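Local coordinates for protein Two-component system sensor histidine kinase (Bacteroides thetaiotaomicron, PDB 3OTT) that probably senses saccharides through its extracellular beta-propeller region and relays the signal by histidine autophosphorylation to control transcription, at residues N484-D496 and K507-Y521. Numbering follows the deposited sequence.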
ATOM      1  N   ASN B 484     -42.470 -21.843   6.432  1.00 25.14           N
ATOM      2  CA  ASN B 484     -42.066 -21.435   7.802  1.00 22.66           C
ATOM      3  C   ASN B 484     -40.811 -20.644   7.829  1.00 20.81           C
ATOM      4  O   ASN B 484     -40.047 -20.692   6.898  1.00 21.50           O
ATOM      5  CB  ASN B 484     -41.758 -22.647   8.702  1.00 22.12           C
ATOM      6  CG  ASN B 484     -42.901 -23.607   8.778  1.00 22.52           C
ATOM      7  OD1 ASN B 484     -43.972 -23.256   9.243  1.00 20.57           O
ATOM      8  ND2 ASN B 484     -42.683 -24.835   8.291  1.00 20.18           N
ATOM      9  N   VAL B 485     -40.546 -19.996   8.955  1.00 19.88           N
ATOM     10  CA  VAL B 485     -39.319 -19.260   9.148  1.00 18.06           C
ATOM     11  C   VAL B 485     -38.592 -19.870  10.347  1.00 17.91           C
ATOM     12  O   VAL B 485     -39.151 -19.983  11.454  1.00 19.64           O
ATOM     13  CB  VAL B 485     -39.561 -17.735   9.377  1.00 17.13           C
ATOM     14  CG1 VAL B 485     -38.226 -17.046   9.526  1.00 18.80           C
ATOM     15  CG2 VAL B 485     -40.298 -17.109   8.235  1.00 14.85           C
ATOM     16  N   TRP B 486     -37.354 -20.255  10.131  1.00 17.15           N
ATOM     17  CA  TRP B 486     -36.573 -20.926  11.156  1.00 17.18           C
ATOM     18  C   TRP B 486     -35.538 -19.933  11.654  1.00 16.94           C
ATOM     19  O   TRP B 486     -34.991 -19.146  10.862  1.00 15.10           O
ATOM     20  CB  TRP B 486     -35.889 -22.196  10.620  1.00 16.95           C
ATOM     21  CG  TRP B 486     -36.871 -23.259  10.223  1.00 17.20           C
ATOM     22  CD1 TRP B 486     -37.534 -23.362   9.038  1.00 18.50           C
ATOM     23  CD2 TRP B 486     -37.301 -24.346  11.013  1.00 17.85           C
ATOM     24  NE1 TRP B 486     -38.359 -24.433   9.039  1.00 17.45           N
ATOM     25  CE2 TRP B 486     -38.246 -25.068  10.245  1.00 18.42           C
ATOM     26  CE3 TRP B 486     -37.010 -24.769  12.311  1.00 17.15           C
ATOM     27  CZ2 TRP B 486     -38.893 -26.216  10.721  1.00 19.07           C
ATOM     28  CZ3 TRP B 486     -37.651 -25.923  12.802  1.00 22.37           C
ATOM     29  CH2 TRP B 486     -38.580 -26.640  12.005  1.00 22.50           C
ATOM     30  N   VAL B 487     -35.284 -19.991  12.956  1.00 17.13           N
ATOM     31  CA  VAL B 487     -34.636 -18.896  13.661  1.00 19.16           C
ATOM     32  C   VAL B 487     -33.492 -19.446  14.515  1.00 18.77           C
ATOM     33  O   VAL B 487     -33.719 -20.304  15.380  1.00 18.69           O
ATOM     34  CB  VAL B 487     -35.624 -18.273  14.609  1.00 18.47           C
ATOM     35  CG1 VAL B 487     -34.936 -17.151  15.423  1.00 21.42           C
ATOM     36  CG2 VAL B 487     -36.821 -17.779  13.857  1.00 22.28           C
ATOM     37  N   LEU B 488     -32.283 -18.978  14.244  1.00 18.78           N
ATOM     38  CA  LEU B 488     -31.127 -19.293  15.079  1.00 19.75           C
ATOM     39  C   LEU B 488     -30.915 -18.143  16.109  1.00 19.87           C
ATOM     40  O   LEU B 488     -30.767 -16.978  15.713  1.00 18.42           O
ATOM     41  CB  LEU B 488     -29.930 -19.504  14.155  1.00 20.34           C
ATOM     42  CG  LEU B 488     -28.538 -19.911  14.689  1.00 24.64           C
ATOM     43  CD1 LEU B 488     -27.993 -18.790  15.531  1.00 26.66           C
ATOM     44  CD2 LEU B 488     -28.477 -21.254  15.519  1.00 19.58           C
ATOM     45  N   LEU B 489     -30.994 -18.463  17.409  1.00 20.47           N
ATOM     46  CA  LEU B 489     -30.722 -17.508  18.502  1.00 22.10           C
ATOM     47  C   LEU B 489     -29.318 -17.679  19.098  1.00 22.57           C
ATOM     48  O   LEU B 489     -28.784 -18.745  19.085  1.00 22.15           O
ATOM     49  CB  LEU B 489     -31.792 -17.570  19.624  1.00 22.62           C
ATOM     50  CG  LEU B 489     -33.232 -17.429  19.067  1.00 23.27           C
ATOM     51  CD1 LEU B 489     -33.834 -18.803  18.678  1.00 27.52           C
ATOM     52  CD2 LEU B 489     -34.135 -16.685  19.967  1.00 21.68           C
ATOM     53  N   TYR B 490     -28.730 -16.606  19.608  1.00 24.26           N
ATOM     54  CA  TYR B 490     -27.375 -16.655  20.161  1.00 26.19           C
ATOM     55  C   TYR B 490     -27.417 -17.426  21.499  1.00 27.09           C
ATOM     56  O   TYR B 490     -28.273 -17.155  22.374  1.00 25.78           O
ATOM     57  CB  TYR B 490     -26.841 -15.225  20.327  1.00 26.30           C
ATOM     58  CG  TYR B 490     -25.485 -15.098  21.031  1.00 34.64           C
ATOM     59  CD1 TYR B 490     -24.283 -15.418  20.361  1.00 38.91           C
ATOM     60  CD2 TYR B 490     -25.392 -14.650  22.378  1.00 40.93           C
ATOM     61  CE1 TYR B 490     -23.027 -15.301  20.991  1.00 41.32           C
ATOM     62  CE2 TYR B 490     -24.115 -14.529  23.033  1.00 44.08           C
ATOM     63  CZ  TYR B 490     -22.943 -14.845  22.313  1.00 44.94           C
ATOM     64  OH  TYR B 490     -21.692 -14.742  22.916  1.00 47.77           O
ATOM     65  N   ASN B 491     -26.506 -18.383  21.651  1.00 28.32           N
ATOM     66  CA  ASN B 491     -26.344 -19.152  22.937  1.00 30.68           C
ATOM     67  C   ASN B 491     -27.670 -19.506  23.650  1.00 29.93           C
ATOM     68  O   ASN B 491     -27.948 -19.088  24.762  1.00 30.34           O
ATOM     69  CB  ASN B 491     -25.309 -18.505  23.900  1.00 31.72           C
ATOM     70  CG  ASN B 491     -24.812 -19.502  24.999  1.00 37.18           C
ATOM     71  OD1 ASN B 491     -24.553 -20.693  24.714  1.00 42.22           O
ATOM     72  ND2 ASN B 491     -24.717 -19.024  26.252  1.00 37.52           N
ATOM     73  N   ASN B 492     -28.477 -20.294  22.946  1.00 29.30           N
ATOM     74  CA  ASN B 492     -29.830 -20.684  23.341  1.00 28.35           C
ATOM     75  C   ASN B 492     -29.947 -22.213  23.196  1.00 27.51           C
ATOM     76  O   ASN B 492     -28.946 -22.893  22.973  1.00 28.48           O
ATOM     77  CB  ASN B 492     -30.834 -20.003  22.398  1.00 27.68           C
ATOM     78  CG  ASN B 492     -32.217 -19.775  23.053  1.00 28.60           C
ATOM     79  OD1 ASN B 492     -33.012 -20.699  23.204  1.00 27.07           O
ATOM     80  ND2 ASN B 492     -32.490 -18.534  23.421  1.00 26.44           N
ATOM     81  N   LYS B 493     -31.152 -22.745  23.269  1.00 25.91           N
ATOM     82  CA  LYS B 493     -31.357 -24.201  23.171  1.00 25.33           C
ATOM     83  C   LYS B 493     -32.347 -24.449  22.026  1.00 23.42           C
ATOM     84  O   LYS B 493     -33.405 -23.853  21.996  1.00 22.18           O
ATOM     85  CB  LYS B 493     -31.911 -24.776  24.517  1.00 26.18           C
ATOM     86  CG  LYS B 493     -31.132 -24.303  25.804  1.00 29.36           C
ATOM     87  CD  LYS B 493     -31.374 -25.122  27.128  1.00 35.66           C
ATOM     88  CE  LYS B 493     -32.814 -24.999  27.697  1.00 41.70           C
ATOM     89  NZ  LYS B 493     -32.963 -24.196  29.015  1.00 45.02           N
ATOM     90  N   GLY B 494     -32.008 -25.319  21.097  1.00 22.16           N
ATOM     91  CA  GLY B 494     -32.890 -25.608  19.997  1.00 22.79           C
ATOM     92  C   GLY B 494     -32.893 -24.451  18.985  1.00 22.42           C
ATOM     93  O   GLY B 494     -32.026 -23.545  19.032  1.00 22.14           O
ATOM     94  N   ILE B 495     -33.863 -24.490  18.082  1.00 21.80           N
ATOM     95  CA  ILE B 495     -34.136 -23.405  17.113  1.00 21.60           C
ATOM     96  C   ILE B 495     -35.649 -23.157  17.080  1.00 21.56           C
ATOM     97  O   ILE B 495     -36.456 -24.032  17.378  1.00 21.83           O
ATOM     98  CB  ILE B 495     -33.539 -23.694  15.648  1.00 22.10           C
ATOM     99  CG1 ILE B 495     -34.107 -24.972  15.073  1.00 22.37           C
ATOM    100  CG2 ILE B 495     -31.951 -23.746  15.625  1.00 20.95           C
ATOM    101  CD1 ILE B 495     -33.644 -25.232  13.608  1.00 27.59           C
ATOM    102  N   ASP B 496     -36.032 -21.934  16.772  1.00 21.88           N
ATOM    103  CA  ASP B 496     -37.423 -21.564  16.849  1.00 22.93           C
ATOM    104  C   ASP B 496     -37.981 -21.696  15.443  1.00 22.41           C
ATOM    105  O   ASP B 496     -37.235 -21.528  14.467  1.00 22.41           O
ATOM    106  CB  ASP B 496     -37.590 -20.140  17.432  1.00 23.02           C
ATOM    107  CG  ASP B 496     -37.535 -20.106  19.003  1.00 29.02           C
ATOM    108  OD1 ASP B 496     -37.438 -21.172  19.637  1.00 31.01           O
ATOM    109  OD2 ASP B 496     -37.588 -19.006  19.629  1.00 35.56           O
ATOM    110  N   LYS B 507     -40.547 -24.018  19.681  1.00 22.32           N
ATOM    111  CA  LYS B 507     -39.143 -24.290  19.947  1.00 21.52           C
ATOM    112  C   LYS B 507     -38.897 -25.730  19.669  1.00 20.92           C
ATOM    113  O   LYS B 507     -39.483 -26.539  20.351  1.00 22.00           O
ATOM    114  CB  LYS B 507     -38.796 -24.028  21.420  1.00 21.33           C
ATOM    115  CG  LYS B 507     -37.357 -24.429  21.795  1.00 21.90           C
ATOM    116  CD  LYS B 507     -37.071 -24.217  23.308  1.00 29.60           C
ATOM    117  CE  LYS B 507     -36.794 -22.768  23.658  1.00 28.59           C
ATOM    118  NZ  LYS B 507     -35.615 -22.287  22.899  1.00 30.06           N
ATOM    119  N   LEU B 508     -38.013 -26.063  18.716  1.00 19.74           N
ATOM    120  CA  LEU B 508     -37.761 -27.460  18.360  1.00 19.15           C
ATOM    121  C   LEU B 508     -36.293 -27.942  18.546  1.00 18.66           C
ATOM    122  O   LEU B 508     -35.384 -27.149  18.523  1.00 15.87           O
ATOM    123  CB  LEU B 508     -38.201 -27.719  16.923  1.00 20.07           C
ATOM    124  CG  LEU B 508     -39.717 -27.708  16.629  1.00 22.37           C
ATOM    125  CD1 LEU B 508     -39.843 -27.510  15.136  1.00 18.76           C
ATOM    126  CD2 LEU B 508     -40.437 -28.980  17.118  1.00 22.47           C
ATOM    127  N   PHE B 509     -36.105 -29.249  18.767  1.00 18.85           N
ATOM    128  CA  PHE B 509     -34.780 -29.869  18.916  1.00 19.57           C
ATOM    129  C   PHE B 509     -33.990 -29.360  20.124  1.00 19.98           C
ATOM    130  O   PHE B 509     -32.765 -29.421  20.130  1.00 20.76           O
ATOM    131  CB  PHE B 509     -33.990 -29.780  17.566  1.00 19.81           C
ATOM    132  CG  PHE B 509     -34.851 -30.153  16.356  1.00 23.11           C
ATOM    133  CD1 PHE B 509     -35.377 -31.434  16.232  1.00 23.41           C
ATOM    134  CD2 PHE B 509     -35.231 -29.185  15.403  1.00 24.45           C
ATOM    135  CE1 PHE B 509     -36.206 -31.771  15.126  1.00 27.17           C
ATOM    136  CE2 PHE B 509     -36.030 -29.516  14.303  1.00 24.05           C
ATOM    137  CZ  PHE B 509     -36.535 -30.795  14.177  1.00 28.16           C
ATOM    138  N   ALA B 510     -34.687 -28.842  21.137  1.00 19.47           N
ATOM    139  CA  ALA B 510     -34.028 -28.386  22.353  1.00 21.34           C
ATOM    140  C   ALA B 510     -33.537 -29.570  23.195  1.00 22.58           C
ATOM    141  O   ALA B 510     -32.728 -29.399  24.096  1.00 24.31           O
ATOM    142  CB  ALA B 510     -34.979 -27.445  23.210  1.00 19.00           C
ATOM    143  N   ASP B 511     -34.044 -30.754  22.903  1.00 24.40           N
ATOM    144  CA  ASP B 511     -33.658 -31.936  23.644  1.00 27.19           C
ATOM    145  C   ASP B 511     -32.179 -32.302  23.388  1.00 26.89           C
ATOM    146  O   ASP B 511     -31.467 -32.685  24.301  1.00 28.37           O
ATOM    147  CB  ASP B 511     -34.646 -33.096  23.374  1.00 28.07           C
ATOM    148  CG  ASP B 511     -34.700 -33.528  21.889  1.00 32.49           C
ATOM    149  OD1 ASP B 511     -34.226 -32.778  20.973  1.00 34.57           O
ATOM    150  OD2 ASP B 511     -35.238 -34.641  21.640  1.00 36.50           O
ATOM    151  N   GLU B 512     -31.714 -32.105  22.158  1.00 26.25           N
ATOM    152  CA  GLU B 512     -30.349 -32.387  21.776  1.00 25.99           C
ATOM    153  C   GLU B 512     -29.501 -31.119  21.621  1.00 24.98           C
ATOM    154  O   GLU B 512     -28.351 -31.072  22.075  1.00 25.39           O
ATOM    155  CB  GLU B 512     -30.373 -33.183  20.454  1.00 26.82           C
ATOM    156  CG  GLU B 512     -29.026 -33.766  20.069  1.00 31.48           C
ATOM    157  CD  GLU B 512     -29.094 -34.861  18.975  1.00 38.41           C
ATOM    158  OE1 GLU B 512     -30.208 -35.363  18.641  1.00 39.74           O
ATOM    159  OE2 GLU B 512     -27.997 -35.213  18.465  1.00 41.48           O
ATOM    160  N   LEU B 513     -30.044 -30.076  20.976  1.00 23.49           N
ATOM    161  CA  LEU B 513     -29.253 -28.889  20.727  1.00 23.39           C
ATOM    162  C   LEU B 513     -29.130 -27.980  21.956  1.00 24.04           C
ATOM    163  O   LEU B 513     -29.766 -26.947  22.031  1.00 24.26           O
ATOM    164  CB  LEU B 513     -29.836 -28.143  19.564  1.00 23.17           C
ATOM    165  CG  LEU B 513     -29.761 -28.767  18.168  1.00 24.88           C
ATOM    166  CD1 LEU B 513     -30.609 -27.847  17.262  1.00 27.13           C
ATOM    167  CD2 LEU B 513     -28.358 -28.825  17.668  1.00 23.19           C
ATOM    168  N   THR B 514     -28.308 -28.360  22.922  1.00 24.71           N
ATOM    169  CA  THR B 514     -28.375 -27.774  24.254  1.00 26.44           C
ATOM    170  C   THR B 514     -27.020 -28.019  24.949  1.00 27.62           C
ATOM    171  O   THR B 514     -26.329 -28.984  24.605  1.00 27.67           O
ATOM    172  CB  THR B 514     -29.536 -28.417  25.058  1.00 26.22           C
ATOM    173  OG1 THR B 514     -29.724 -27.753  26.301  1.00 30.34           O
ATOM    174  CG2 THR B 514     -29.260 -29.826  25.363  1.00 27.35           C
ATOM    175  N   GLY B 515     -26.655 -27.143  25.898  1.00 28.67           N
ATOM    176  CA  GLY B 515     -25.359 -27.209  26.597  1.00 30.48           C
ATOM    177  C   GLY B 515     -24.226 -27.126  25.593  1.00 30.60           C
ATOM    178  O   GLY B 515     -24.133 -26.161  24.821  1.00 30.24           O
ATOM    179  N   GLU B 516     -23.404 -28.154  25.549  1.00 31.77           N
ATOM    180  CA  GLU B 516     -22.265 -28.137  24.645  1.00 33.96           C
ATOM    181  C   GLU B 516     -22.719 -28.205  23.162  1.00 32.57           C
ATOM    182  O   GLU B 516     -21.977 -27.847  22.255  1.00 31.17           O
ATOM    183  CB  GLU B 516     -21.210 -29.236  24.998  1.00 36.13           C
ATOM    184  CG  GLU B 516     -21.680 -30.680  24.830  1.00 42.21           C
ATOM    185  CD  GLU B 516     -20.584 -31.716  25.137  1.00 51.19           C
ATOM    186  OE1 GLU B 516     -20.737 -32.452  26.139  1.00 54.20           O
ATOM    187  OE2 GLU B 516     -19.567 -31.800  24.386  1.00 54.10           O
ATOM    188  N   LYS B 517     -23.955 -28.629  22.930  1.00 31.09           N
ATOM    189  CA  LYS B 517     -24.428 -28.693  21.555  1.00 29.82           C
ATOM    190  C   LYS B 517     -25.342 -27.521  21.179  1.00 27.61           C
ATOM    191  O   LYS B 517     -26.160 -27.619  20.272  1.00 26.21           O
ATOM    192  CB  LYS B 517     -25.031 -30.073  21.232  1.00 29.93           C
ATOM    193  CG  LYS B 517     -23.964 -31.132  21.169  1.00 30.87           C
ATOM    194  CD  LYS B 517     -24.528 -32.511  21.206  1.00 34.14           C
ATOM    195  CE  LYS B 517     -25.074 -32.894  19.859  1.00 30.51           C
ATOM    196  NZ  LYS B 517     -24.903 -34.357  19.648  1.00 31.80           N
ATOM    197  N   SER B 518     -25.201 -26.433  21.919  1.00 26.73           N
ATOM    198  CA  SER B 518     -25.905 -25.191  21.616  1.00 26.11           C
ATOM    199  C   SER B 518     -25.564 -24.725  20.183  1.00 23.70           C
ATOM    200  O   SER B 518     -24.401 -24.625  19.835  1.00 24.93           O
ATOM    201  CB  SER B 518     -25.549 -24.124  22.635  1.00 25.71           C
ATOM    202  OG  SER B 518     -26.116 -22.897  22.268  1.00 30.05           O
ATOM    203  N   PRO B 519     -26.576 -24.481  19.354  1.00 21.88           N
ATOM    204  CA  PRO B 519     -26.360 -24.197  17.917  1.00 20.50           C
ATOM    205  C   PRO B 519     -25.793 -22.827  17.684  1.00 19.50           C
ATOM    206  O   PRO B 519     -26.084 -21.925  18.442  1.00 18.96           O
ATOM    207  CB  PRO B 519     -27.784 -24.261  17.294  1.00 17.94           C
ATOM    208  CG  PRO B 519     -28.762 -24.180  18.439  1.00 19.83           C
ATOM    209  CD  PRO B 519     -28.015 -24.439  19.743  1.00 22.81           C
ATOM    210  N   ASN B 520     -25.016 -22.666  16.628  1.00 20.15           N
ATOM    211  CA  ASN B 520     -24.530 -21.347  16.294  1.00 23.04           C
ATOM    212  C   ASN B 520     -24.462 -21.116  14.782  1.00 22.18           C
ATOM    213  O   ASN B 520     -23.890 -20.145  14.357  1.00 23.00           O
ATOM    214  CB  ASN B 520     -23.148 -21.078  16.931  1.00 23.91           C
ATOM    215  CG  ASN B 520     -22.032 -21.795  16.175  1.00 30.05           C
ATOM    216  OD1 ASN B 520     -22.162 -22.987  15.863  1.00 31.97           O
ATOM    217  ND2 ASN B 520     -20.953 -21.058  15.824  1.00 31.80           N
ATOM    218  N   TYR B 521     -25.078 -21.979  13.987  1.00 21.38           N
ATOM    219  CA  TYR B 521     -25.116 -21.771  12.567  1.00 21.88           C
ATOM    220  C   TYR B 521     -26.301 -22.454  11.958  1.00 22.16           C
ATOM    221  O   TYR B 521     -26.636 -23.586  12.326  1.00 22.71           O
ATOM    222  CB  TYR B 521     -23.844 -22.276  11.841  1.00 21.91           C
ATOM    223  CG  TYR B 521     -23.549 -21.430  10.615  1.00 24.41           C
ATOM    224  CD1 TYR B 521     -24.151 -21.697   9.387  1.00 25.83           C
ATOM    225  CD2 TYR B 521     -22.670 -20.322  10.692  1.00 26.72           C
ATOM    226  CE1 TYR B 521     -23.914 -20.855   8.255  1.00 27.89           C
ATOM    227  CE2 TYR B 521     -22.417 -19.512   9.585  1.00 26.50           C
ATOM    228  CZ  TYR B 521     -23.034 -19.775   8.363  1.00 27.97           C
ATOM    229  OH  TYR B 521     -22.760 -18.956   7.242  1.00 28.93           O
TER
HETATM  230  O   HOH W   1     -28.212 -20.892  20.159  1.00 25.51           O
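The K507 ammonium NZ is gripped by N492 OD1 at 3.1 Å, by K493 O at 2.9 Å and by S470 outside the two segments; D496 OD1, itself bonded to S470, adds a long salt bridge. K507 leaves its backbone extended, CG anti to N (chi1 174°), then bends at its last two torsions to bring NZ to N492 OD1 and K493 O. N492 OD1 also accepts K493 N at 2.8 Å, and N492 O takes the S518 hydroxyl in its carbonyl plane at 2.9 Å. With an alanine in place of N492, K507 NZ is likely to lose one acceptor and K493 N its side-chain partner, leaving the lysine end less firmly fixed. G494 N donates to the carbonyl O of L513, the residue at the centre of an inverse gamma turn, while I495 and L508 exchange two backbone bonds as an antiparallel hydrogen-bonded pair. L488 CD2 packs on P519 CB at 3.6 Å, and L508 CD1 meets the W486 ring at CH2. A water bridges N492 N and P519 O. The contact thus links two propeller blades: strands 474-479, 485-489, 495-499 and 504-508 form one, and the connection after 504-508 leads into the first strand of the next, with P519 against V532 of strand 530-534.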